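Long-range contacts in epoxide hydrolase (Aspergillus niger, PDB 3G02), which probably hydrolyses epoxides to vicinal diols, using an alpha/beta-hydrolase fold, here in a variant evolved for enantioselectivity: residues S104-V110 and P138-H144; T64-K68 and S292-L296; I92-I97 and R172-L177. The protein carries 9 engineered substitutions. All coordinates share one frame; numbering follows the deposited sequence.

Overall arrangement
Followed from the N terminus, the chain first supplies residues 64-68, on helix 59-71, whose partner, 292-296, comes more than 220 residues later. Contact 2 therefore closes the longest of the three loops, and the other two lie inside it. Contact 3 joins the hairpin 92-97 at one margin of the central sheet to helix 167-180; nested within its loop, contact 1 ties the segment leading into strand 110-115 to the start of strand 143-148. Contacts 1 and 3 thus belong to the same sheet, their centres about 24 Å apart, whereas contact 2 pairs two helices, its centre about 38 Å from that of contact 1.

Contact 1 of 3, residues S104-V110 and P138-H144; sequences SEREDAV and PETLPFH
The imidazole of His144 carries the methyl of Ala109 on one face, CB lying 3.8 Å from the ring centroid in a CH-pi contact, while two waters sit in plane at its edge. Both reach NE2: one also donates to Arg106 O, the other to Ala109 O, so the ring is tied through solvent to the turn 106-109. Phe143 has Pro142 CG over the centre of one face, and its CD1 comes 3.7 Å from Val110 CB, the two side chains running alongside each other. The guanidinium of Arg106 has Leu141 O and Pro142 CA at its edge and Asp108 OD2 above one face, an ion pair in which no N-H is directed at the oxygen.

Val110 and Phe143 form the parallel bridge that starts the pairing of strands 110-115 and 143-148 in the alpha/beta-hydrolase sheet. Val110 N donates to Pro142 O at 2.9 Å, and His144 N returns a bond to Val110 O.

Farther from the sheet, with OG turned anti to its own nitrogen (chi1 180°), Ser104 reaches across to donate to Leu141 O at 2.6 Å; OG also accepts from Arg106 N, closing an ST turn. Glu105 N donates to Pro138 O at 2.8 Å. Glu105 OE1 lies 4.1 Å from Glu139 OE2, a pairing of like charges that would probably be unfavourable were both ionised; Glu139 OE1 is hydrogen-bonded to Thr137.

Contact 2 of 3, residues T64-K68 and S292-L296; sequences TMREK and SETIL
Apolar contacts centre on Met65, which reaches from helix 59-71 to three residues of helix 292-304. Its chain is bent at chi2 (-69°) and again at chi3 (-79°), and this folding brings the thioether across to the other helix. The sulphur meets Ser292, SD to CB 3.6 Å, while the terminal methyl continues past it to touch Leu296 and Ile295, CE being 3.8 Å from Leu296 CD2 and 4.0 Å from Ile295 CB. Met65 and Leu296 run antiparallel past each other, and the other branch of Leu296 approaches Lys68 at its base, CD1 to CB 4.1 Å. Leu275 of helix 271-284 also packs on both Met65 and Ile295, and Phe73 touches Leu296.

The polar part runs through water. Lys68 is extended beyond CG and carries its ammonium alongside Ser292; a water accepts from NZ at 2.8 Å and is hydrogen-bonded to Ser292 OG at 3.1 Å, bridging the helices at the margin of the apolar patch.

The two helical segments cross at -74°, with axes 10.9 Å apart at closest approach. This steep, side-chain-mediated crossing joins the N-terminal helix 59-71 to the helical insertion between core strands 209-214 and 340-345, which corresponds to the cap, or lid, of alpha/beta-hydrolase epoxide hydrolases.

Contact 3 of 3, residues I92-I97 and R172-L177; sequences IEGLTI and RVVDQL
Arg172 NE donates to Glu93 OE2 at 2.7 Å, and NH2 of the same arginine donates to OE1 at 2.9 Å, so the guanidinium presents its NE and NH2 side to the carboxylate, one nitrogen to each oxygen. Both bonds are nearly straight, and each oxygen offers its syn lone pair within the guanidinium plane. The two flat groups are turned only 11° from one another, although the two side chains meet nearly perpendicularly. Glu93 reaches out extended beyond CG, whereas Arg172 is bent at chi3 (60°), which turns its NE edge to the acid. The remaining terminal nitrogen, NH1, forms a salt bridge with Asp169.

Beneath this pair lies an apolar layer. Ile92 points its two branches at different places on the helix: CD1 rests 3.8 Å from Leu177 CB, and CG2 is 4.0 Å from Gln176 CG, the amide of that glutamine turning away to Asp180. Ile97 packs on Val173, CG1 to CG1 3.8 Å. Leu177 also leans on Val146 and Pro148 of strand 143-148. Through these residues helix 167-180 covers this margin of the alpha/beta-hydrolase sheet.

Ile92 to Leu95 form a type I' beta turn, the tight link of a two-residue hairpin joining strands 87-92 and 95-102; Glu93 lies in that turn, and both central residues have positive phi.

With two in-plane bonds fixing both distance and rotation, the ion pair probably holds the turn in a defined orientation against the helix, while the branched aliphatic chains supply the less directional contact.

Contact 1 of 3, residues S104-V110 and P138-H144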
ATOM      1  N   SER A 104     -28.824   0.073 -30.624  1.00 16.00           N
ATOM      2  CA  SER A 104     -30.078   0.493 -31.225  1.00 17.22           C
ATOM      3  C   SER A 104     -30.207  -0.078 -32.634  1.00 18.39           C
ATOM      4  O   SER A 104     -29.203  -0.385 -33.283  1.00 18.35           O
ATOM      5  CB  SER A 104     -30.147   2.013 -31.269  1.00 17.12           C
ATOM      6  OG  SER A 104     -31.361   2.453 -31.856  1.00 17.09           O
ATOM      7  N   GLU A 105     -31.447  -0.232 -33.091  1.00 19.43           N
ATOM      8  CA  GLU A 105     -31.718  -0.597 -34.481  1.00 20.88           C
ATOM      9  C   GLU A 105     -31.902   0.662 -35.335  1.00 21.40           C
ATOM     10  O   GLU A 105     -32.069   0.573 -36.553  1.00 21.51           O
ATOM     11  CB  GLU A 105     -32.946  -1.507 -34.580  1.00 20.65           C
ATOM     12  CG  GLU A 105     -32.692  -2.958 -34.173  1.00 21.82           C
ATOM     13  CD  GLU A 105     -33.965  -3.790 -34.085  1.00 21.91           C
ATOM     14  OE1 GLU A 105     -34.997  -3.389 -34.671  1.00 24.11           O
ATOM     15  OE2 GLU A 105     -33.934  -4.854 -33.431  1.00 24.23           O
ATOM     16  N   ARG A 106     -31.864   1.827 -34.687  1.00 22.22           N
ATOM     17  CA  ARG A 106     -31.975   3.111 -35.375  1.00 23.07           C
ATOM     18  C   ARG A 106     -30.667   3.497 -36.055  1.00 23.49           C
ATOM     19  O   ARG A 106     -29.587   3.362 -35.472  1.00 23.48           O
ATOM     20  CB  ARG A 106     -32.393   4.226 -34.411  1.00 23.21           C
ATOM     21  CG  ARG A 106     -33.792   4.084 -33.844  1.00 24.17           C
ATOM     22  CD  ARG A 106     -34.586   5.382 -33.980  1.00 26.81           C
ATOM     23  NE  ARG A 106     -34.105   6.453 -33.108  1.00 27.82           N
ATOM     24  CZ  ARG A 106     -34.472   7.730 -33.210  1.00 29.24           C
ATOM     25  NH1 ARG A 106     -35.323   8.114 -34.158  1.00 29.81           N
ATOM     26  NH2 ARG A 106     -33.982   8.631 -32.368  1.00 29.77           N
ATOM     27  N   GLU A 107     -30.770   3.992 -37.287  1.00 24.07           N
ATOM     28  CA  GLU A 107     -29.601   4.443 -38.037  1.00 24.51           C
ATOM     29  C   GLU A 107     -29.081   5.799 -37.542  1.00 24.17           C
ATOM     30  O   GLU A 107     -27.912   6.134 -37.746  1.00 24.63           O
ATOM     31  CB  GLU A 107     -29.914   4.489 -39.540  1.00 24.79           C
ATOM     32  CG  GLU A 107     -28.685   4.487 -40.457  1.00 26.63           C
ATOM     33  CD  GLU A 107     -27.864   3.200 -40.382  1.00 28.47           C
ATOM     34  OE1 GLU A 107     -26.627   3.285 -40.535  1.00 29.85           O
ATOM     35  OE2 GLU A 107     -28.446   2.109 -40.174  1.00 29.65           O
ATOM     36  N   ASP A 108     -29.945   6.567 -36.880  1.00 23.80           N
ATOM     37  CA  ASP A 108     -29.569   7.884 -36.353  1.00 23.17           C
ATOM     38  C   ASP A 108     -29.099   7.851 -34.890  1.00 22.32           C
ATOM     39  O   ASP A 108     -28.871   8.904 -34.283  1.00 22.10           O
ATOM     40  CB  ASP A 108     -30.716   8.894 -36.534  1.00 23.85           C
ATOM     41  CG  ASP A 108     -31.962   8.536 -35.730  1.00 24.95           C
ATOM     42  OD1 ASP A 108     -32.800   9.438 -35.514  1.00 27.06           O
ATOM     43  OD2 ASP A 108     -32.114   7.366 -35.316  1.00 27.48           O
ATOM     44  N   ALA A 109     -28.943   6.645 -34.344  1.00 21.14           N
ATOM     45  CA  ALA A 109     -28.581   6.460 -32.932  1.00 19.99           C
ATOM     46  C   ALA A 109     -27.203   7.029 -32.609  1.00 19.13           C
ATOM     47  O   ALA A 109     -26.248   6.816 -33.357  1.00 19.08           O
ATOM     48  CB  ALA A 109     -28.653   4.994 -32.551  1.00 20.08           C
ATOM     49  N   VAL A 110     -27.113   7.751 -31.494  1.00 17.94           N
ATOM     50  CA  VAL A 110     -25.856   8.360 -31.061  1.00 16.95           C
ATOM     51  C   VAL A 110     -24.967   7.313 -30.380  1.00 16.03           C
ATOM     52  O   VAL A 110     -25.369   6.714 -29.382  1.00 16.08           O
ATOM     53  CB  VAL A 110     -26.085   9.541 -30.081  1.00 17.00           C
ATOM     54  CG1 VAL A 110     -24.766  10.243 -29.770  1.00 17.09           C
ATOM     55  CG2 VAL A 110     -27.101  10.531 -30.640  1.00 17.41           C
ATOM     56  N   PRO A 138     -35.292  -1.796 -29.017  1.00 16.26           N
ATOM     57  CA  PRO A 138     -34.216  -1.560 -29.992  1.00 16.88           C
ATOM     58  C   PRO A 138     -34.619  -0.583 -31.100  1.00 17.44           C
ATOM     59  O   PRO A 138     -33.773   0.146 -31.623  1.00 17.67           O
ATOM     60  CB  PRO A 138     -33.954  -2.955 -30.564  1.00 16.75           C
ATOM     61  CG  PRO A 138     -34.354  -3.884 -29.464  1.00 16.51           C
ATOM     62  CD  PRO A 138     -35.570  -3.236 -28.855  1.00 16.23           C
ATOM     63  N   GLU A 139     -35.912  -0.554 -31.420  1.00 18.01           N
ATOM     64  CA  GLU A 139     -36.457   0.344 -32.436  1.00 18.37           C
ATOM     65  C   GLU A 139     -36.476   1.813 -31.991  1.00 17.90           C
ATOM     66  O   GLU A 139     -36.396   2.718 -32.821  1.00 18.11           O
ATOM     67  CB  GLU A 139     -37.873  -0.101 -32.840  1.00 18.74           C
ATOM     68  CG  GLU A 139     -37.968  -1.502 -33.471  1.00 21.02           C
ATOM     69  CD  GLU A 139     -38.246  -2.618 -32.465  1.00 23.92           C
ATOM     70  OE1 GLU A 139     -38.062  -2.410 -31.248  1.00 24.80           O
ATOM     71  OE2 GLU A 139     -38.652  -3.721 -32.895  1.00 25.61           O
ATOM     72  N   THR A 140     -36.581   2.053 -30.684  1.00 17.05           N
ATOM     73  CA  THR A 140     -36.722   3.419 -30.170  1.00 16.33           C
ATOM     74  C   THR A 140     -35.503   3.980 -29.423  1.00 15.84           C
ATOM     75  O   THR A 140     -35.415   5.193 -29.212  1.00 15.51           O
ATOM     76  CB  THR A 140     -37.983   3.571 -29.282  1.00 16.60           C
ATOM     77  OG1 THR A 140     -37.870   2.727 -28.132  1.00 16.02           O
ATOM     78  CG2 THR A 140     -39.236   3.185 -30.058  1.00 17.20           C
ATOM     79  N   LEU A 141     -34.583   3.099 -29.031  0.50 15.52           N
ATOM     80  CA  LEU A 141     -33.378   3.495 -28.303  0.50 15.25           C
ATOM     81  C   LEU A 141     -32.612   4.568 -29.080  0.50 15.23           C
ATOM     82  O   LEU A 141     -32.210   4.335 -30.221  0.50 15.28           O
ATOM     83  CB  LEU A 141     -32.492   2.271 -28.037  0.50 15.14           C
ATOM     84  CG  LEU A 141     -31.323   2.395 -27.050  0.50 14.55           C
ATOM     85  CD1 LEU A 141     -31.809   2.599 -25.614  0.50 13.80           C
ATOM     86  CD2 LEU A 141     -30.450   1.154 -27.137  0.50 14.95           C
ATOM     87  N   PRO A 142     -32.428   5.756 -28.471  1.00 15.15           N
ATOM     88  CA  PRO A 142     -31.788   6.879 -29.167  1.00 14.90           C
ATOM     89  C   PRO A 142     -30.266   6.790 -29.248  1.00 14.72           C
ATOM     90  O   PRO A 142     -29.655   7.525 -30.023  1.00 14.72           O
ATOM     91  CB  PRO A 142     -32.205   8.089 -28.331  1.00 15.05           C
ATOM     92  CG  PRO A 142     -32.367   7.550 -26.956  1.00 15.05           C
ATOM     93  CD  PRO A 142     -32.826   6.127 -27.096  1.00 15.03           C
ATOM     94  N   PHE A 143     -29.670   5.920 -28.436  1.00 14.20           N
ATOM     95  CA  PHE A 143     -28.216   5.814 -28.364  1.00 13.92           C
ATOM     96  C   PHE A 143     -27.760   4.383 -28.590  1.00 13.65           C
ATOM     97  O   PHE A 143     -28.516   3.436 -28.374  1.00 14.13           O
ATOM     98  CB  PHE A 143     -27.696   6.253 -26.983  1.00 13.89           C
ATOM     99  CG  PHE A 143     -28.280   7.544 -26.471  1.00 13.73           C
ATOM    100  CD1 PHE A 143     -28.388   8.667 -27.290  1.00 13.48           C
ATOM    101  CD2 PHE A 143     -28.675   7.650 -25.140  1.00 14.13           C
ATOM    102  CE1 PHE A 143     -28.917   9.864 -26.800  1.00 14.12           C
ATOM    103  CE2 PHE A 143     -29.195   8.841 -24.643  1.00 14.68           C
ATOM    104  CZ  PHE A 143     -29.316   9.953 -25.476  1.00 14.27           C
ATOM    105  N   HIS A 144     -26.514   4.230 -29.036  1.00 13.20           N
ATOM    106  CA  HIS A 144     -25.805   2.967 -28.878  1.00 13.09           C
ATOM    107  C   HIS A 144     -25.015   3.115 -27.589  1.00 12.64           C
ATOM    108  O   HIS A 144     -24.312   4.110 -27.408  1.00 12.96           O
ATOM    109  CB  HIS A 144     -24.836   2.717 -30.034  1.00 13.36           C
ATOM    110  CG  HIS A 144     -25.502   2.499 -31.358  1.00 13.85           C
ATOM    111  ND1 HIS A 144     -26.308   1.411 -31.616  1.00 14.69           N
ATOM    112  CD2 HIS A 144     -25.451   3.213 -32.507  1.00 15.47           C
ATOM    113  CE1 HIS A 144     -26.741   1.476 -32.863  1.00 15.73           C
ATOM    114  NE2 HIS A 144     -26.231   2.556 -33.425  1.00 15.20           N
TER
HETATM  115  O   HOH W   1     -27.106   2.460 -36.171  1.00 29.01           O
HETATM  116  O   HOH W   2     -31.178   9.456 -31.389  1.00 34.76           O
HETATM  117  O   HOH W   3     -25.774   5.110 -35.364  1.00 36.02           O

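Contact 2 of 3, residues T64-K68 and S292-L296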
ATOM      1  N   THR A  64     -17.078 -10.531   9.527  1.00 11.41           N
ATOM      2  CA  THR A  64     -18.467 -10.694   9.080  1.00 12.38           C
ATOM      3  C   THR A  64     -18.548 -10.945   7.574  1.00 12.05           C
ATOM      4  O   THR A  64     -19.298 -11.810   7.122  1.00 12.43           O
ATOM      5  CB  THR A  64     -19.327  -9.470   9.469  1.00 12.76           C
ATOM      6  OG1 THR A  64     -19.363  -9.354  10.898  1.00 15.10           O
ATOM      7  CG2 THR A  64     -20.761  -9.605   8.946  1.00 13.72           C
ATOM      8  N   MET A  65     -17.762 -10.201   6.802  1.00 11.56           N
ATOM      9  CA  MET A  65     -17.752 -10.374   5.349  1.00 11.07           C
ATOM     10  C   MET A  65     -17.169 -11.714   4.924  1.00 11.21           C
ATOM     11  O   MET A  65     -17.654 -12.322   3.966  1.00 10.43           O
ATOM     12  CB  MET A  65     -17.000  -9.228   4.670  1.00 11.02           C
ATOM     13  CG  MET A  65     -17.722  -7.899   4.759  1.00 11.04           C
ATOM     14  SD  MET A  65     -19.233  -7.842   3.776  1.00 11.69           S
ATOM     15  CE  MET A  65     -18.577  -7.562   2.131  1.00 11.14           C
ATOM     16  N   ARG A  66     -16.136 -12.177   5.635  1.00 11.35           N
ATOM     17  CA  ARG A  66     -15.553 -13.495   5.375  1.00 12.48           C
ATOM     18  C   ARG A  66     -16.584 -14.595   5.608  1.00 12.68           C
ATOM     19  O   ARG A  66     -16.708 -15.513   4.800  1.00 12.24           O
ATOM     20  CB  ARG A  66     -14.313 -13.733   6.245  1.00 12.39           C
ATOM     21  CG  ARG A  66     -13.662 -15.091   6.010  1.00 13.72           C
ATOM     22  CD  ARG A  66     -12.434 -15.296   6.882  1.00 13.97           C
ATOM     23  NE  ARG A  66     -11.988 -16.688   6.852  1.00 16.76           N
ATOM     24  CZ  ARG A  66     -12.482 -17.647   7.632  1.00 17.63           C
ATOM     25  NH1 ARG A  66     -13.435 -17.375   8.515  1.00 18.32           N
ATOM     26  NH2 ARG A  66     -12.022 -18.883   7.531  1.00 18.77           N
ATOM     27  N   GLU A  67     -17.328 -14.479   6.705  1.00 13.38           N
ATOM     28  CA  GLU A  67     -18.390 -15.436   7.011  1.00 14.34           C
ATOM     29  C   GLU A  67     -19.497 -15.422   5.959  1.00 14.06           C
ATOM     30  O   GLU A  67     -19.952 -16.483   5.516  1.00 14.13           O
ATOM     31  CB  GLU A  67     -18.967 -15.189   8.407  1.00 14.86           C
ATOM     32  CG  GLU A  67     -18.586 -16.265   9.410  1.00 18.81           C
ATOM     33  CD  GLU A  67     -19.039 -17.654   8.977  1.00 21.65           C
ATOM     34  OE1 GLU A  67     -18.164 -18.496   8.690  1.00 23.59           O
ATOM     35  OE2 GLU A  67     -20.265 -17.899   8.906  1.00 25.02           O
ATOM     36  N   LYS A  68     -19.916 -14.222   5.562  1.00 13.70           N
ATOM     37  CA  LYS A  68     -20.907 -14.048   4.497  1.00 13.78           C
ATOM     38  C   LYS A  68     -20.434 -14.667   3.183  1.00 13.46           C
ATOM     39  O   LYS A  68     -21.196 -15.353   2.497  1.00 13.32           O
ATOM     40  CB  LYS A  68     -21.237 -12.565   4.298  1.00 13.75           C
ATOM     41  CG  LYS A  68     -22.148 -11.975   5.369  1.00 14.78           C
ATOM     42  CD  LYS A  68     -22.495 -10.523   5.079  1.00 14.90           C
ATOM     43  CE  LYS A  68     -23.486  -9.982   6.099  1.00 17.40           C
ATOM     44  NZ  LYS A  68     -23.732  -8.524   5.905  1.00 19.67           N
ATOM     45  N   SER A 292     -23.659  -5.335   1.215  1.00 11.86           N
ATOM     46  CA  SER A 292     -22.482  -6.186   1.346  1.00 12.30           C
ATOM     47  C   SER A 292     -22.365  -7.170   0.180  1.00 12.06           C
ATOM     48  O   SER A 292     -21.262  -7.456  -0.287  1.00 11.65           O
ATOM     49  CB  SER A 292     -22.492  -6.903   2.692  1.00 12.49           C
ATOM     50  OG  SER A 292     -22.314  -5.963   3.738  1.00 13.81           O
ATOM     51  N   GLU A 293     -23.510  -7.661  -0.300  1.00 12.35           N
ATOM     52  CA  GLU A 293     -23.569  -8.527  -1.485  1.00 12.84           C
ATOM     53  C   GLU A 293     -22.898  -7.894  -2.713  1.00 11.93           C
ATOM     54  O   GLU A 293     -22.192  -8.574  -3.459  1.00 11.80           O
ATOM     55  CB  GLU A 293     -25.031  -8.902  -1.789  1.00 13.39           C
ATOM     56  CG  GLU A 293     -25.301  -9.538  -3.161  1.00 16.72           C
ATOM     57  CD  GLU A 293     -24.805 -10.972  -3.298  1.00 19.82           C
ATOM     58  OE1 GLU A 293     -24.572 -11.651  -2.273  1.00 21.45           O
ATOM     59  OE2 GLU A 293     -24.656 -11.426  -4.454  1.00 22.19           O
ATOM     60  N   THR A 294     -23.113  -6.596  -2.913  1.00 11.31           N
ATOM     61  CA  THR A 294     -22.502  -5.881  -4.031  1.00 10.93           C
ATOM     62  C   THR A 294     -20.975  -5.903  -3.921  1.00 10.27           C
ATOM     63  O   THR A 294     -20.282  -6.174  -4.903  1.00  9.60           O
ATOM     64  CB  THR A 294     -23.021  -4.436  -4.123  1.00 11.05           C
ATOM     65  OG1 THR A 294     -24.444  -4.463  -4.297  1.00 13.15           O
ATOM     66  CG2 THR A 294     -22.374  -3.687  -5.290  1.00 11.70           C
ATOM     67  N   ILE A 295     -20.458  -5.645  -2.721  1.00  9.80           N
ATOM     68  CA  ILE A 295     -19.014  -5.677  -2.499  1.00  9.41           C
ATOM     69  C   ILE A 295     -18.441  -7.071  -2.777  1.00  9.18           C
ATOM     70  O   ILE A 295     -17.424  -7.198  -3.461  1.00  8.43           O
ATOM     71  CB  ILE A 295     -18.628  -5.166  -1.086  1.00  9.46           C
ATOM     72  CG1 ILE A 295     -19.095  -3.711  -0.912  1.00  9.58           C
ATOM     73  CG2 ILE A 295     -17.118  -5.298  -0.850  1.00  9.21           C
ATOM     74  CD1 ILE A 295     -18.749  -3.078   0.432  1.00 10.02           C
ATOM     75  N   LEU A 296     -19.110  -8.114  -2.283  1.00  9.00           N
ATOM     76  CA  LEU A 296     -18.658  -9.482  -2.544  1.00  9.21           C
ATOM     77  C   LEU A 296     -18.695  -9.838  -4.033  1.00  8.90           C
ATOM     78  O   LEU A 296     -17.792 -10.509  -4.524  1.00  8.89           O
ATOM     79  CB  LEU A 296     -19.444 -10.507  -1.715  1.00  9.35           C
ATOM     80  CG  LEU A 296     -19.214 -10.459  -0.199  1.00  9.77           C
ATOM     81  CD1 LEU A 296     -20.060 -11.518   0.503  1.00 10.48           C
ATOM     82  CD2 LEU A 296     -17.738 -10.641   0.159  1.00 10.53           C
TER
HETATM   83  O   HOH W   4     -21.568  -6.904   6.562  1.00 33.88           O

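Contact 3 of 3, residues I92-I97 and R172-L177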
ATOM      1  N   ILE A  92      -8.229  -6.484 -30.372  1.00 15.17           N
ATOM      2  CA  ILE A  92      -7.637  -5.213 -30.750  1.00 15.29           C
ATOM      3  C   ILE A  92      -6.180  -5.243 -30.310  1.00 15.65           C
ATOM      4  O   ILE A  92      -5.888  -5.435 -29.128  1.00 15.58           O
ATOM      5  CB  ILE A  92      -8.391  -4.017 -30.113  1.00 15.23           C
ATOM      6  CG1 ILE A  92      -9.810  -3.921 -30.687  1.00 14.89           C
ATOM      7  CG2 ILE A  92      -7.634  -2.715 -30.350  1.00 15.01           C
ATOM      8  CD1 ILE A  92     -10.779  -3.135 -29.824  1.00 15.81           C
ATOM      9  N   GLU A  93      -5.274  -5.082 -31.275  1.00 16.18           N
ATOM     10  CA  GLU A  93      -3.824  -5.120 -31.026  1.00 16.95           C
ATOM     11  C   GLU A  93      -3.377  -6.371 -30.258  1.00 16.64           C
ATOM     12  O   GLU A  93      -2.479  -6.309 -29.419  1.00 17.06           O
ATOM     13  CB  GLU A  93      -3.362  -3.837 -30.315  1.00 16.94           C
ATOM     14  CG  GLU A  93      -3.555  -2.578 -31.145  1.00 18.06           C
ATOM     15  CD  GLU A  93      -3.198  -1.298 -30.409  1.00 18.49           C
ATOM     16  OE1 GLU A  93      -2.469  -1.352 -29.390  1.00 20.48           O
ATOM     17  OE2 GLU A  93      -3.647  -0.227 -30.863  1.00 21.02           O
ATOM     18  N   GLY A  94      -4.020  -7.502 -30.544  1.00 16.15           N
ATOM     19  CA  GLY A  94      -3.684  -8.763 -29.894  1.00 16.15           C
ATOM     20  C   GLY A  94      -4.293  -8.931 -28.512  1.00 15.86           C
ATOM     21  O   GLY A  94      -4.081  -9.956 -27.861  1.00 16.56           O
ATOM     22  N   LEU A  95      -5.040  -7.927 -28.057  1.00 14.92           N
ATOM     23  CA  LEU A  95      -5.730  -8.011 -26.770  1.00 14.48           C
ATOM     24  C   LEU A  95      -7.181  -8.398 -26.982  1.00 13.73           C
ATOM     25  O   LEU A  95      -7.826  -7.911 -27.911  1.00 13.90           O
ATOM     26  CB  LEU A  95      -5.666  -6.674 -26.022  1.00 14.38           C
ATOM     27  CG  LEU A  95      -4.299  -6.033 -25.753  1.00 15.45           C
ATOM     28  CD1 LEU A  95      -4.466  -4.696 -25.054  1.00 16.85           C
ATOM     29  CD2 LEU A  95      -3.399  -6.952 -24.944  1.00 15.97           C
ATOM     30  N   THR A  96      -7.685  -9.279 -26.128  1.00 12.96           N
ATOM     31  CA  THR A  96      -9.108  -9.591 -26.108  1.00 12.64           C
ATOM     32  C   THR A  96      -9.815  -8.465 -25.363  1.00 12.24           C
ATOM     33  O   THR A  96      -9.571  -8.257 -24.174  1.00 12.35           O
ATOM     34  CB  THR A  96      -9.379 -10.940 -25.422  1.00 12.87           C
ATOM     35  OG1 THR A  96      -8.726 -11.986 -26.156  1.00 13.81           O
ATOM     36  CG2 THR A  96     -10.877 -11.233 -25.360  1.00 12.94           C
ATOM     37  N   ILE A  97     -10.660  -7.724 -26.071  1.00 11.42           N
ATOM     38  CA  ILE A  97     -11.417  -6.642 -25.450  1.00 10.85           C
ATOM     39  C   ILE A  97     -12.870  -7.051 -25.296  1.00 10.59           C
ATOM     40  O   ILE A  97     -13.590  -7.221 -26.280  1.00 10.76           O
ATOM     41  CB  ILE A  97     -11.287  -5.304 -26.227  1.00 10.61           C
ATOM     42  CG1 ILE A  97      -9.812  -4.875 -26.315  1.00 11.11           C
ATOM     43  CG2 ILE A  97     -12.149  -4.205 -25.589  1.00 10.85           C
ATOM     44  CD1 ILE A  97      -9.083  -4.774 -24.961  1.00 11.21           C
ATOM     45  N   ARG A 172      -6.395   4.654 -27.303  1.00 11.95           N
ATOM     46  CA  ARG A 172      -6.310   4.118 -28.657  1.00 12.53           C
ATOM     47  C   ARG A 172      -7.156   2.846 -28.821  1.00 12.36           C
ATOM     48  O   ARG A 172      -7.816   2.657 -29.844  1.00 12.66           O
ATOM     49  CB  ARG A 172      -4.850   3.867 -29.041  1.00 12.51           C
ATOM     50  CG  ARG A 172      -4.639   3.518 -30.515  1.00 13.58           C
ATOM     51  CD  ARG A 172      -3.173   3.237 -30.828  1.00 13.98           C
ATOM     52  NE  ARG A 172      -2.663   2.114 -30.047  1.00 15.59           N
ATOM     53  CZ  ARG A 172      -1.842   2.225 -29.005  1.00 16.17           C
ATOM     54  NH1 ARG A 172      -1.410   3.419 -28.613  1.00 16.70           N
ATOM     55  NH2 ARG A 172      -1.455   1.136 -28.355  1.00 16.85           N
ATOM     56  N   VAL A 173      -7.153   1.988 -27.801  1.00 12.08           N
ATOM     57  CA  VAL A 173      -7.977   0.775 -27.802  1.00 11.99           C
ATOM     58  C   VAL A 173      -9.479   1.099 -27.823  1.00 12.02           C
ATOM     59  O   VAL A 173     -10.235   0.487 -28.579  1.00 12.08           O
ATOM     60  CB  VAL A 173      -7.631  -0.156 -26.607  1.00 11.99           C
ATOM     61  CG1 VAL A 173      -8.655  -1.278 -26.465  1.00 12.67           C
ATOM     62  CG2 VAL A 173      -6.227  -0.738 -26.780  1.00 12.47           C
ATOM     63  N   VAL A 174      -9.905   2.051 -26.995  1.00 11.99           N
ATOM     64  CA  VAL A 174     -11.316   2.446 -26.943  1.00 12.03           C
ATOM     65  C   VAL A 174     -11.760   3.041 -28.283  1.00 12.36           C
ATOM     66  O   VAL A 174     -12.810   2.672 -28.813  1.00 12.30           O
ATOM     67  CB  VAL A 174     -11.604   3.419 -25.774  1.00 11.89           C
ATOM     68  CG1 VAL A 174     -13.038   3.945 -25.831  1.00 11.93           C
ATOM     69  CG2 VAL A 174     -11.363   2.732 -24.435  1.00 12.11           C
ATOM     70  N   ASP A 175     -10.942   3.937 -28.831  1.00 12.82           N
ATOM     71  CA  ASP A 175     -11.225   4.548 -30.130  1.00 13.22           C
ATOM     72  C   ASP A 175     -11.333   3.487 -31.227  1.00 13.52           C
ATOM     73  O   ASP A 175     -12.242   3.539 -32.062  1.00 13.65           O
ATOM     74  CB  ASP A 175     -10.158   5.587 -30.484  1.00 13.45           C
ATOM     75  CG  ASP A 175     -10.339   6.163 -31.880  1.00 14.14           C
ATOM     76  OD1 ASP A 175     -11.253   6.992 -32.077  1.00 15.70           O
ATOM     77  OD2 ASP A 175      -9.543   5.795 -32.769  1.00 15.39           O
ATOM     78  N   GLN A 176     -10.418   2.518 -31.218  1.00 13.68           N
ATOM     79  CA  GLN A 176     -10.445   1.435 -32.203  1.00 14.15           C
ATOM     80  C   GLN A 176     -11.707   0.581 -32.071  1.00 14.22           C
ATOM     81  O   GLN A 176     -12.306   0.185 -33.074  1.00 14.11           O
ATOM     82  CB  GLN A 176      -9.187   0.561 -32.102  1.00 14.36           C
ATOM     83  CG  GLN A 176      -8.982  -0.378 -33.296  1.00 16.25           C
ATOM     84  CD  GLN A 176      -8.986   0.352 -34.634  1.00 18.15           C
ATOM     85  OE1 GLN A 176      -8.205   1.280 -34.854  1.00 20.70           O
ATOM     86  NE2 GLN A 176      -9.874  -0.064 -35.532  1.00 20.03           N
ATOM     87  N   LEU A 177     -12.114   0.305 -30.834  1.00 13.67           N
ATOM     88  CA  LEU A 177     -13.336  -0.447 -30.588  1.00 13.54           C
ATOM     89  C   LEU A 177     -14.535   0.262 -31.205  1.00 13.21           C
ATOM     90  O   LEU A 177     -15.333  -0.365 -31.904  1.00 13.32           O
ATOM     91  CB  LEU A 177     -13.554  -0.654 -29.084  1.00 13.26           C
ATOM     92  CG  LEU A 177     -14.892  -1.274 -28.665  1.00 13.66           C
ATOM     93  CD1 LEU A 177     -15.046  -2.699 -29.180  1.00 13.46           C
ATOM     94  CD2 LEU A 177     -15.040  -1.230 -27.149  1.00 13.68           C
TER